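EccC5 (Mycobacterium xenopi RIVM700367, PDB 7B9F) is the FtsK/SpoIIIE-family ATPase component of the mycobacterial ESX-5 type VII secretion system, and probably powers protein export across the inner membrane. Local coordinates at residues R171-W176 against R379-W384; P14-E19 against A122-A127; N128-H133 against V206-K211. All coordinates share one frame; numbering follows the deposited sequence.

Interaction 1: R171-W176 against R379-W384; sequences RPEVTW and RDRDTW
R381 and R171 meet through side chains set by quite different torsions. In R381, CG stands anti to the backbone N (chi1 -175°) and the chain then bends at chi3, which carries its guanidinium toward the backbone of R171 and the carboxylate of E173. R171 places CG between its own N and carbonyl carbon (chi1 66°) and from there runs extended to NE, which brings NH2 to the two aspartates flanking R381. The side chains cross at about a right angle with the guanidinium planes tilted against each other, R171 NH1 lying over one face of the R381 group, offset toward its rim, and 3.3 Å from R381 NH2. Both atoms are donors, and the carboxylates of E173, D380 and D382 probably offset the two like charges.

Together these five residues form a salt-bridge network. It ties the chain just ahead of strand 174-177 to the loop between strands 373-376 and 392-397, at the surface of the chain. R171 NH2 makes weak bonds to both aspartates. D380 OD1 lies in the guanidinium plane, its carboxylate nearly coplanar with the arginine, whereas the carboxylate of D382 stands steeply across it. At the R381 end, E173 OE2 approaches R381 NH2 at 2.7 Å, though the bond is weak because it is bent to 126°. R381 NH1 also makes a weak bond to R171 O, at 3.1 Å.

Within the loop, D382 OD1 receives both R381 NE and NH2 side-on, close to the guanidinium plane, which fixes the rotation of that group. D380 is held in turn by an Asx motif: its OD2 accepts the backbone N of T383 at 2.8 Å and also T383 OG1, while OD1 takes R171 NH2 and a weak bond from D382 N. Y129 of helix 97-132 packs against R381.

Interaction 2: P14-E19 against A122-A127; sequences PVVKPE and ADSMDA
V16 lies side by side with M125, the two side chains pointing the same way, and the touch between them is V16 CG2 against M125 CB at 3.8 Å. V16 CG2, anti to the backbone N, also comes within 3.6 Å of S124 OG. M125 meets the valine only with the root of its side chain; the rest of it leads away, toward L209 and V206. S124 points at the 14-19 segment, and its hydroxyl, anti to the backbone N (chi1 170°), reaches over the backbone between V15 and V16. There S124 OG lies 2.9 Å from V15 O and 3.4 Å from V16 CA.

The contact lays an irregular, extended N-terminal segment along the surface of the long helix 97-132, just before the chain enters strand 19-22. V15 and V16 point to opposite sides, V15 away from the helix and V16 toward it. Nearer the N-terminus, P14 turns its ring toward the next helical turn, where P14 CG comes within 4.2 Å of A127 O. E173 packs on both V16 and M125, while D123 and D126 of the same helix bind another protein chain of the assembly.

Interaction 3: N128-H133 against V206-K211; sequences NYRWFH and VYNLPK
The polar part of the contact centres on R130 and the backbone carbonyl of N208. R130 NH2 donates to N208 O at 2.7 Å in a fairly straight bond (163°); the oxygen lies in the guanidinium plane, although the nitrogen stands well out of the carbonyl plane. R130 NH1 adds a weak bond to N208 O at 3.2 Å. The guanidinium has further charged partners: D126, one turn back on the helix, forms a salt bridge with NH1, and an acidic side chain of another protein chain forms one with NH2.

Apolar packing lies beside this grip. P210 CD sits over the centre of one guanidinium face, 3.8 Å from R130 NH2, and L209 CD2 touches R130 NH1. The R130 chain, extended from CG to NE, runs obliquely to the proline. Y129 brings CB to P210 CD at 4.1 Å and ring atom CD2 to L209 CD1 at 4.2 Å, while H133 closes loosely on P210.

Here helix 97-132 packs across 209-214, the mixed sheet's outermost strand within this chain; the axes of segments 128-132 and 209-211 lie 52° apart. N208 and L209, both facing G168, form a G1 beta bulge where the chain turns into that strand.

Interactions 2 and 3 share the C-terminal third of helix 97-132, their centres about 10 Å apart: interaction 2 lays the N-terminal segment along it, and interaction 3 sets its last turns on strand 209-214. The centre of interaction 1 is about 12 Å and 13 Å from those of interactions 2 and 3. Interaction 2 closes before the other two open, whereas interactions 1 and 3 alternate along the chain. T175 OG1 meets E19 O where strands 19-22 and 174-177 pair in a small parallel sheet, and P172 packs on V206. The three contacts bring the N-terminal segment, the long helix and the mixed sheet together, beside the helix face and the corner ahead of strand 209-214 that meet other protein chains.

Interaction 1: R171-W176 against R379-W384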
loop_
_atom_site.group_PDB
_atom_site.type_symbol
_atom_site.label_atom_id
_atom_site.label_comp_id
_atom_site.label_asym_id
_atom_site.label_seq_id
_atom_site.Cartn_x
_atom_site.Cartn_y
_atom_site.Cartn_z
ATOM N N ARG C 171 30.907 -11.644 14.823
ATOM C CA ARG C 171 30.476 -12.496 15.917
ATOM C C ARG C 171 29.846 -11.647 17.019
ATOM O O ARG C 171 30.270 -10.514 17.246
ATOM C CB ARG C 171 31.647 -13.312 16.465
ATOM C CG ARG C 171 32.733 -12.517 17.132
ATOM C CD ARG C 171 33.748 -13.430 17.779
ATOM N NE ARG C 171 34.918 -12.697 18.244
ATOM C CZ ARG C 171 34.973 -12.026 19.388
ATOM N NH1 ARG C 171 33.927 -11.994 20.198
ATOM N NH2 ARG C 171 36.083 -11.388 19.726
ATOM N N PRO C 172 28.821 -12.146 17.687
ATOM C CA PRO C 172 28.091 -11.336 18.658
ATOM C C PRO C 172 28.868 -11.200 19.958
ATOM O O PRO C 172 29.967 -11.716 20.115
ATOM C CB PRO C 172 26.807 -12.130 18.864
ATOM C CG PRO C 172 27.232 -13.510 18.699
ATOM C CD PRO C 172 28.246 -13.492 17.593
ATOM N N GLU C 173 28.265 -10.478 20.897
ATOM C CA GLU C 173 28.863 -10.308 22.208
ATOM C C GLU C 173 28.553 -11.457 23.149
ATOM O O GLU C 173 29.262 -11.623 24.145
ATOM C CB GLU C 173 28.387 -8.998 22.828
ATOM C CG GLU C 173 28.957 -7.730 22.197
ATOM C CD GLU C 173 30.397 -7.411 22.588
ATOM O OE1 GLU C 173 30.691 -6.210 22.765
ATOM O OE2 GLU C 173 31.241 -8.322 22.715
ATOM N N VAL C 174 27.528 -12.249 22.868
ATOM C CA VAL C 174 27.273 -13.449 23.651
ATOM C C VAL C 174 28.238 -14.536 23.203
ATOM O O VAL C 174 28.477 -14.724 22.005
ATOM C CB VAL C 174 25.808 -13.894 23.524
ATOM C CG1 VAL C 174 24.910 -12.881 24.175
ATOM C CG2 VAL C 174 25.403 -14.051 22.082
ATOM N N THR C 175 28.844 -15.212 24.159
ATOM C CA THR C 175 29.759 -16.306 23.874
ATOM C C THR C 175 29.053 -17.602 24.229
ATOM O O THR C 175 28.836 -17.895 25.407
ATOM C CB THR C 175 31.057 -16.150 24.657
ATOM O OG1 THR C 175 30.758 -15.734 25.993
ATOM C CG2 THR C 175 31.938 -15.113 23.999
ATOM N N TRP C 176 28.688 -18.371 23.214
ATOM C CA TRP C 176 27.937 -19.599 23.430
ATOM C C TRP C 176 28.850 -20.639 24.051
ATOM O O TRP C 176 29.727 -21.190 23.386
ATOM C CB TRP C 176 27.342 -20.093 22.122
ATOM C CG TRP C 176 26.382 -19.135 21.548
ATOM C CD1 TRP C 176 26.489 -18.495 20.361
ATOM C CD2 TRP C 176 25.156 -18.694 22.136
ATOM N NE1 TRP C 176 25.406 -17.680 20.165
ATOM C CE2 TRP C 176 24.573 -17.787 21.244
ATOM C CE3 TRP C 176 24.494 -18.982 23.331
ATOM C CZ2 TRP C 176 23.363 -17.163 21.504
ATOM C CZ3 TRP C 176 23.299 -18.362 23.587
ATOM C CH2 TRP C 176 22.744 -17.465 22.681
ATOM N N ARG C 379 39.586 -11.150 10.332
ATOM C CA ARG C 379 40.315 -10.510 11.411
ATOM C C ARG C 379 39.502 -10.597 12.687
ATOM O O ARG C 379 38.279 -10.741 12.651
ATOM C CB ARG C 379 40.613 -9.053 11.091
ATOM C CG ARG C 379 41.637 -8.873 10.005
ATOM C CD ARG C 379 41.887 -7.417 9.720
ATOM N NE ARG C 379 43.034 -7.256 8.844
ATOM C CZ ARG C 379 44.264 -7.031 9.282
ATOM N NH1 ARG C 379 44.495 -6.938 10.578
ATOM N NH2 ARG C 379 45.260 -6.904 8.427
ATOM N N ASP C 380 40.194 -10.532 13.816
ATOM C CA ASP C 380 39.513 -10.545 15.099
ATOM C C ASP C 380 38.709 -9.267 15.272
ATOM O O ASP C 380 39.128 -8.191 14.846
ATOM C CB ASP C 380 40.521 -10.687 16.232
ATOM C CG ASP C 380 39.888 -10.534 17.595
ATOM O OD1 ASP C 380 38.737 -10.984 17.775
ATOM O OD2 ASP C 380 40.536 -9.949 18.483
ATOM N N ARG C 381 37.536 -9.396 15.890
ATOM C CA ARG C 381 36.674 -8.241 16.080
ATOM C C ARG C 381 37.266 -7.245 17.066
ATOM O O ARG C 381 37.067 -6.037 16.914
ATOM C CB ARG C 381 35.296 -8.698 16.544
ATOM C CG ARG C 381 34.274 -7.601 16.673
ATOM C CD ARG C 381 33.148 -8.063 17.554
ATOM N NE ARG C 381 33.613 -8.230 18.921
ATOM C CZ ARG C 381 32.870 -8.717 19.901
ATOM N NH1 ARG C 381 31.624 -9.087 19.664
ATOM N NH2 ARG C 381 33.375 -8.838 21.117
ATOM N N ASP C 382 38.006 -7.717 18.063
ATOM C CA ASP C 382 38.492 -6.807 19.091
ATOM C C ASP C 382 39.899 -6.289 18.826
ATOM O O ASP C 382 40.172 -5.111 19.064
ATOM C CB ASP C 382 38.452 -7.487 20.457
ATOM C CG ASP C 382 37.059 -7.905 20.853
ATOM O OD1 ASP C 382 36.094 -7.291 20.353
ATOM O OD2 ASP C 382 36.926 -8.841 21.668
ATOM N N THR C 383 40.803 -7.135 18.342
ATOM C CA THR C 383 42.209 -6.774 18.249
ATOM C C THR C 383 42.693 -6.551 16.828
ATOM O O THR C 383 43.864 -6.215 16.643
ATOM C CB THR C 383 43.069 -7.854 18.898
ATOM O OG1 THR C 383 42.960 -9.060 18.135
ATOM C CG2 THR C 383 42.599 -8.116 20.309
ATOM N N TRP C 384 41.843 -6.765 15.827
ATOM C CA TRP C 384 42.146 -6.609 14.407
ATOM C C TRP C 384 43.273 -7.512 13.927
ATOM O O TRP C 384 43.818 -7.282 12.847
ATOM C CB TRP C 384 42.472 -5.157 14.049
ATOM C CG TRP C 384 41.508 -4.186 14.590
ATOM C CD1 TRP C 384 41.696 -3.350 15.639
ATOM C CD2 TRP C 384 40.195 -3.933 14.103
ATOM N NE1 TRP C 384 40.576 -2.590 15.843
ATOM C CE2 TRP C 384 39.638 -2.935 14.910
ATOM C CE3 TRP C 384 39.434 -4.463 13.064
ATOM C CZ2 TRP C 384 38.358 -2.453 14.710
ATOM C CZ3 TRP C 384 38.168 -3.982 12.869
ATOM C CH2 TRP C 384 37.639 -2.991 13.688
#

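Interaction 2: P14-E19 against A122-A127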
loop_
_atom_site.group_PDB
_atom_site.type_symbol
_atom_site.label_atom_id
_atom_site.label_comp_id
_atom_site.label_asym_id
_atom_site.label_seq_id
_atom_site.Cartn_x
_atom_site.Cartn_y
_atom_site.Cartn_z
ATOM N N PRO C 14 25.468 4.737 22.987
ATOM C CA PRO C 14 24.819 3.511 23.452
ATOM C C PRO C 14 25.837 2.509 23.953
ATOM O O PRO C 14 26.991 2.493 23.523
ATOM C CB PRO C 14 24.098 2.993 22.204
ATOM C CG PRO C 14 24.010 4.154 21.311
ATOM C CD PRO C 14 25.246 4.944 21.555
ATOM N N VAL C 15 25.396 1.664 24.875
ATOM C CA VAL C 15 26.286 0.744 25.566
ATOM C C VAL C 15 25.921 -0.679 25.172
ATOM O O VAL C 15 24.754 -1.002 24.927
ATOM C CB VAL C 15 26.225 0.954 27.100
ATOM C CG1 VAL C 15 24.852 0.606 27.662
ATOM C CG2 VAL C 15 27.328 0.182 27.811
ATOM N N VAL C 16 26.944 -1.523 25.063
ATOM C CA VAL C 16 26.776 -2.940 24.782
ATOM C C VAL C 16 27.457 -3.723 25.894
ATOM O O VAL C 16 28.499 -3.309 26.414
ATOM C CB VAL C 16 27.325 -3.316 23.387
ATOM C CG1 VAL C 16 28.839 -3.174 23.311
ATOM C CG2 VAL C 16 26.901 -4.714 23.009
ATOM N N LYS C 17 26.823 -4.809 26.321
ATOM C CA LYS C 17 27.386 -5.592 27.405
ATOM C C LYS C 17 27.692 -7.008 26.950
ATOM O O LYS C 17 26.881 -7.627 26.251
ATOM C CB LYS C 17 26.448 -5.603 28.621
ATOM C CG LYS C 17 25.116 -6.285 28.427
ATOM C CD LYS C 17 24.307 -6.264 29.706
ATOM C CE LYS C 17 23.788 -4.875 30.011
ATOM N NZ LYS C 17 22.789 -4.396 29.014
ATOM N N PRO C 18 28.880 -7.514 27.249
ATOM C CA PRO C 18 29.195 -8.908 26.926
ATOM C C PRO C 18 28.430 -9.873 27.818
ATOM O O PRO C 18 28.005 -9.524 28.919
ATOM C CB PRO C 18 30.705 -8.997 27.164
ATOM C CG PRO C 18 31.180 -7.587 27.140
ATOM C CD PRO C 18 30.063 -6.781 27.707
ATOM N N GLU C 19 28.244 -11.092 27.320
ATOM C CA GLU C 19 27.606 -12.158 28.076
ATOM C C GLU C 19 28.362 -13.452 27.846
ATOM O O GLU C 19 29.251 -13.537 26.997
ATOM C CB GLU C 19 26.142 -12.379 27.681
ATOM C CG GLU C 19 25.195 -11.257 28.017
ATOM C CD GLU C 19 25.209 -10.152 26.982
ATOM O OE1 GLU C 19 25.922 -10.296 25.965
ATOM O OE2 GLU C 19 24.499 -9.147 27.178
ATOM N N ALA C 122 22.145 -8.578 20.255
ATOM C CA ALA C 122 22.509 -8.192 18.901
ATOM C C ALA C 122 21.967 -6.818 18.548
ATOM O O ALA C 122 22.642 -6.045 17.868
ATOM C CB ALA C 122 22.007 -9.234 17.908
ATOM N N ASP C 123 20.755 -6.494 19.000
ATOM C CA ASP C 123 20.225 -5.156 18.767
ATOM C C ASP C 123 21.043 -4.108 19.494
ATOM O O ASP C 123 21.267 -3.015 18.961
ATOM C CB ASP C 123 18.768 -5.069 19.199
ATOM C CG ASP C 123 17.846 -5.815 18.275
ATOM O OD1 ASP C 123 18.303 -6.230 17.193
ATOM O OD2 ASP C 123 16.659 -5.978 18.623
ATOM N N SER C 124 21.496 -4.419 20.712
ATOM C CA SER C 124 22.351 -3.478 21.426
ATOM C C SER C 124 23.638 -3.209 20.660
ATOM O O SER C 124 24.040 -2.051 20.484
ATOM C CB SER C 124 22.672 -4.008 22.817
ATOM O OG SER C 124 23.671 -3.214 23.424
ATOM N N MET C 125 24.275 -4.265 20.161
ATOM C CA MET C 125 25.542 -4.086 19.459
ATOM C C MET C 125 25.338 -3.408 18.104
ATOM O O MET C 125 26.182 -2.623 17.655
ATOM C CB MET C 125 26.258 -5.428 19.338
ATOM C CG MET C 125 27.606 -5.367 18.677
ATOM S SD MET C 125 28.372 -6.990 18.632
ATOM C CE MET C 125 27.364 -7.799 17.413
ATOM N N ASP C 126 24.211 -3.693 17.448
ATOM C CA ASP C 126 23.840 -2.996 16.219
ATOM C C ASP C 126 23.704 -1.501 16.447
ATOM O O ASP C 126 24.234 -0.695 15.674
ATOM C CB ASP C 126 22.520 -3.553 15.695
ATOM C CG ASP C 126 22.083 -2.910 14.397
ATOM O OD1 ASP C 126 22.915 -2.296 13.708
ATOM O OD2 ASP C 126 20.883 -2.993 14.073
ATOM N N ALA C 127 22.945 -1.118 17.474
ATOM C CA ALA C 127 22.772 0.295 17.776
ATOM C C ALA C 127 24.103 0.942 18.093
ATOM O O ALA C 127 24.353 2.078 17.685
ATOM C CB ALA C 127 21.801 0.473 18.937
#

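Interaction 3: N128-H133 against V206-K211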
loop_
_atom_site.group_PDB
_atom_site.type_symbol
_atom_site.label_atom_id
_atom_site.label_comp_id
_atom_site.label_asym_id
_atom_site.label_seq_id
_atom_site.Cartn_x
_atom_site.Cartn_y
_atom_site.Cartn_z
ATOM N N ASN C 128 24.989 0.213 18.776
ATOM C CA ASN C 128 26.298 0.769 19.091
ATOM C C ASN C 128 27.102 1.045 17.826
ATOM O O ASN C 128 27.565 2.169 17.609
ATOM C CB ASN C 128 27.062 -0.173 20.006
ATOM C CG ASN C 128 28.438 0.328 20.307
ATOM O OD1 ASN C 128 28.602 1.342 20.969
ATOM N ND2 ASN C 128 29.444 -0.373 19.815
ATOM N N TYR C 129 27.238 0.046 16.955
ATOM C CA TYR C 129 28.040 0.242 15.747
ATOM C C TYR C 129 27.458 1.314 14.840
ATOM O O TYR C 129 28.196 2.161 14.327
ATOM C CB TYR C 129 28.195 -1.063 14.977
ATOM C CG TYR C 129 29.229 -1.971 15.561
ATOM C CD1 TYR C 129 30.148 -1.494 16.471
ATOM C CD2 TYR C 129 29.303 -3.295 15.189
ATOM C CE1 TYR C 129 31.096 -2.308 17.007
ATOM C CE2 TYR C 129 30.254 -4.120 15.721
ATOM C CZ TYR C 129 31.147 -3.622 16.629
ATOM O OH TYR C 129 32.106 -4.438 17.170
ATOM N N ARG C 130 26.143 1.322 14.648
ATOM C CA ARG C 130 25.609 2.316 13.730
ATOM C C ARG C 130 25.513 3.690 14.367
ATOM O O ARG C 130 25.355 4.679 13.650
ATOM C CB ARG C 130 24.266 1.874 13.182
ATOM C CG ARG C 130 24.447 0.685 12.303
ATOM C CD ARG C 130 23.230 0.351 11.508
ATOM N NE ARG C 130 23.637 -0.452 10.376
ATOM C CZ ARG C 130 23.576 -1.773 10.370
ATOM N NH1 ARG C 130 23.089 -2.414 11.416
ATOM N NH2 ARG C 130 23.986 -2.454 9.319
ATOM N N TRP C 131 25.612 3.782 15.690
ATOM C CA TRP C 131 25.964 5.056 16.291
ATOM C C TRP C 131 27.355 5.469 15.863
ATOM O O TRP C 131 27.582 6.611 15.458
ATOM C CB TRP C 131 25.882 4.959 17.811
ATOM C CG TRP C 131 26.250 6.211 18.526
ATOM C CD1 TRP C 131 27.487 6.571 18.957
ATOM C CD2 TRP C 131 25.374 7.273 18.891
ATOM N NE1 TRP C 131 27.437 7.791 19.573
ATOM C CE2 TRP C 131 26.147 8.243 19.545
ATOM C CE3 TRP C 131 24.008 7.497 18.730
ATOM C CZ2 TRP C 131 25.603 9.417 20.032
ATOM C CZ3 TRP C 131 23.471 8.659 19.214
ATOM C CH2 TRP C 131 24.265 9.605 19.859
ATOM N N PHE C 132 28.299 4.544 15.934
ATOM C CA PHE C 132 29.681 4.951 15.765
ATOM C C PHE C 132 30.092 4.996 14.299
ATOM O O PHE C 132 31.070 5.666 13.959
ATOM C CB PHE C 132 30.573 4.016 16.568
ATOM C CG PHE C 132 30.613 4.346 18.029
ATOM C CD1 PHE C 132 29.649 3.876 18.883
ATOM C CD2 PHE C 132 31.573 5.148 18.540
ATOM C CE1 PHE C 132 29.671 4.187 20.219
ATOM C CE2 PHE C 132 31.601 5.464 19.877
ATOM C CZ PHE C 132 30.651 4.981 20.712
ATOM N N HIS C 133 29.368 4.300 13.422
ATOM C CA HIS C 133 29.731 4.186 12.009
ATOM C C HIS C 133 28.492 4.239 11.132
ATOM O O HIS C 133 27.911 3.202 10.797
ATOM C CB HIS C 133 30.491 2.891 11.744
ATOM C CG HIS C 133 31.792 2.800 12.464
ATOM N ND1 HIS C 133 32.827 3.672 12.229
ATOM C CD2 HIS C 133 32.224 1.947 13.418
ATOM C CE1 HIS C 133 33.848 3.356 13.002
ATOM N NE2 HIS C 133 33.507 2.313 13.735
ATOM N N VAL C 206 26.198 -12.213 13.696
ATOM C CA VAL C 206 25.167 -11.201 13.514
ATOM C C VAL C 206 25.264 -10.690 12.092
ATOM O O VAL C 206 26.362 -10.390 11.612
ATOM C CB VAL C 206 25.321 -10.047 14.514
ATOM C CG1 VAL C 206 24.087 -9.199 14.506
ATOM C CG2 VAL C 206 25.530 -10.599 15.874
ATOM N N TYR C 207 24.129 -10.586 11.421
ATOM C CA TYR C 207 24.126 -10.323 9.996
ATOM C C TYR C 207 23.829 -8.852 9.750
ATOM O O TYR C 207 23.057 -8.237 10.490
ATOM C CB TYR C 207 23.085 -11.182 9.294
ATOM C CG TYR C 207 23.559 -12.583 9.052
ATOM C CD1 TYR C 207 24.129 -12.948 7.857
ATOM C CD2 TYR C 207 23.349 -13.565 9.998
ATOM C CE1 TYR C 207 24.547 -14.235 7.636
ATOM C CE2 TYR C 207 23.746 -14.854 9.780
ATOM C CZ TYR C 207 24.347 -15.183 8.598
ATOM O OH TYR C 207 24.750 -16.475 8.377
ATOM N N ASN C 208 24.455 -8.298 8.711
ATOM C CA ASN C 208 24.267 -6.918 8.261
ATOM C C ASN C 208 24.638 -5.934 9.371
ATOM O O ASN C 208 23.833 -5.122 9.819
ATOM C CB ASN C 208 22.833 -6.697 7.761
ATOM C CG ASN C 208 22.654 -5.390 7.011
ATOM O OD1 ASN C 208 23.460 -4.473 7.104
ATOM N ND2 ASN C 208 21.583 -5.311 6.246
ATOM N N LEU C 209 25.856 -6.044 9.822
ATOM C CA LEU C 209 26.450 -5.032 10.664
ATOM C C LEU C 209 27.623 -4.388 9.942
ATOM O O LEU C 209 28.194 -5.001 9.037
ATOM C CB LEU C 209 26.927 -5.615 11.995
ATOM C CG LEU C 209 25.823 -5.999 12.959
ATOM C CD1 LEU C 209 26.444 -6.270 14.284
ATOM C CD2 LEU C 209 24.835 -4.882 13.075
ATOM N N PRO C 210 27.972 -3.146 10.277
ATOM C CA PRO C 210 29.090 -2.489 9.601
ATOM C C PRO C 210 30.397 -3.232 9.784
ATOM O O PRO C 210 30.741 -3.659 10.883
ATOM C CB PRO C 210 29.141 -1.119 10.274
ATOM C CG PRO C 210 27.780 -0.889 10.703
ATOM C CD PRO C 210 27.257 -2.202 11.144
ATOM N N LYS C 211 31.126 -3.378 8.689
ATOM C CA LYS C 211 32.453 -3.958 8.711
ATOM C C LYS C 211 33.453 -2.833 8.579
ATOM O O LYS C 211 33.267 -1.916 7.783
ATOM C CB LYS C 211 32.647 -4.964 7.592
ATOM C CG LYS C 211 31.721 -6.126 7.713
ATOM C CD LYS C 211 32.015 -6.895 8.970
ATOM C CE LYS C 211 33.320 -7.633 8.866
ATOM N NZ LYS C 211 33.566 -8.451 10.076
#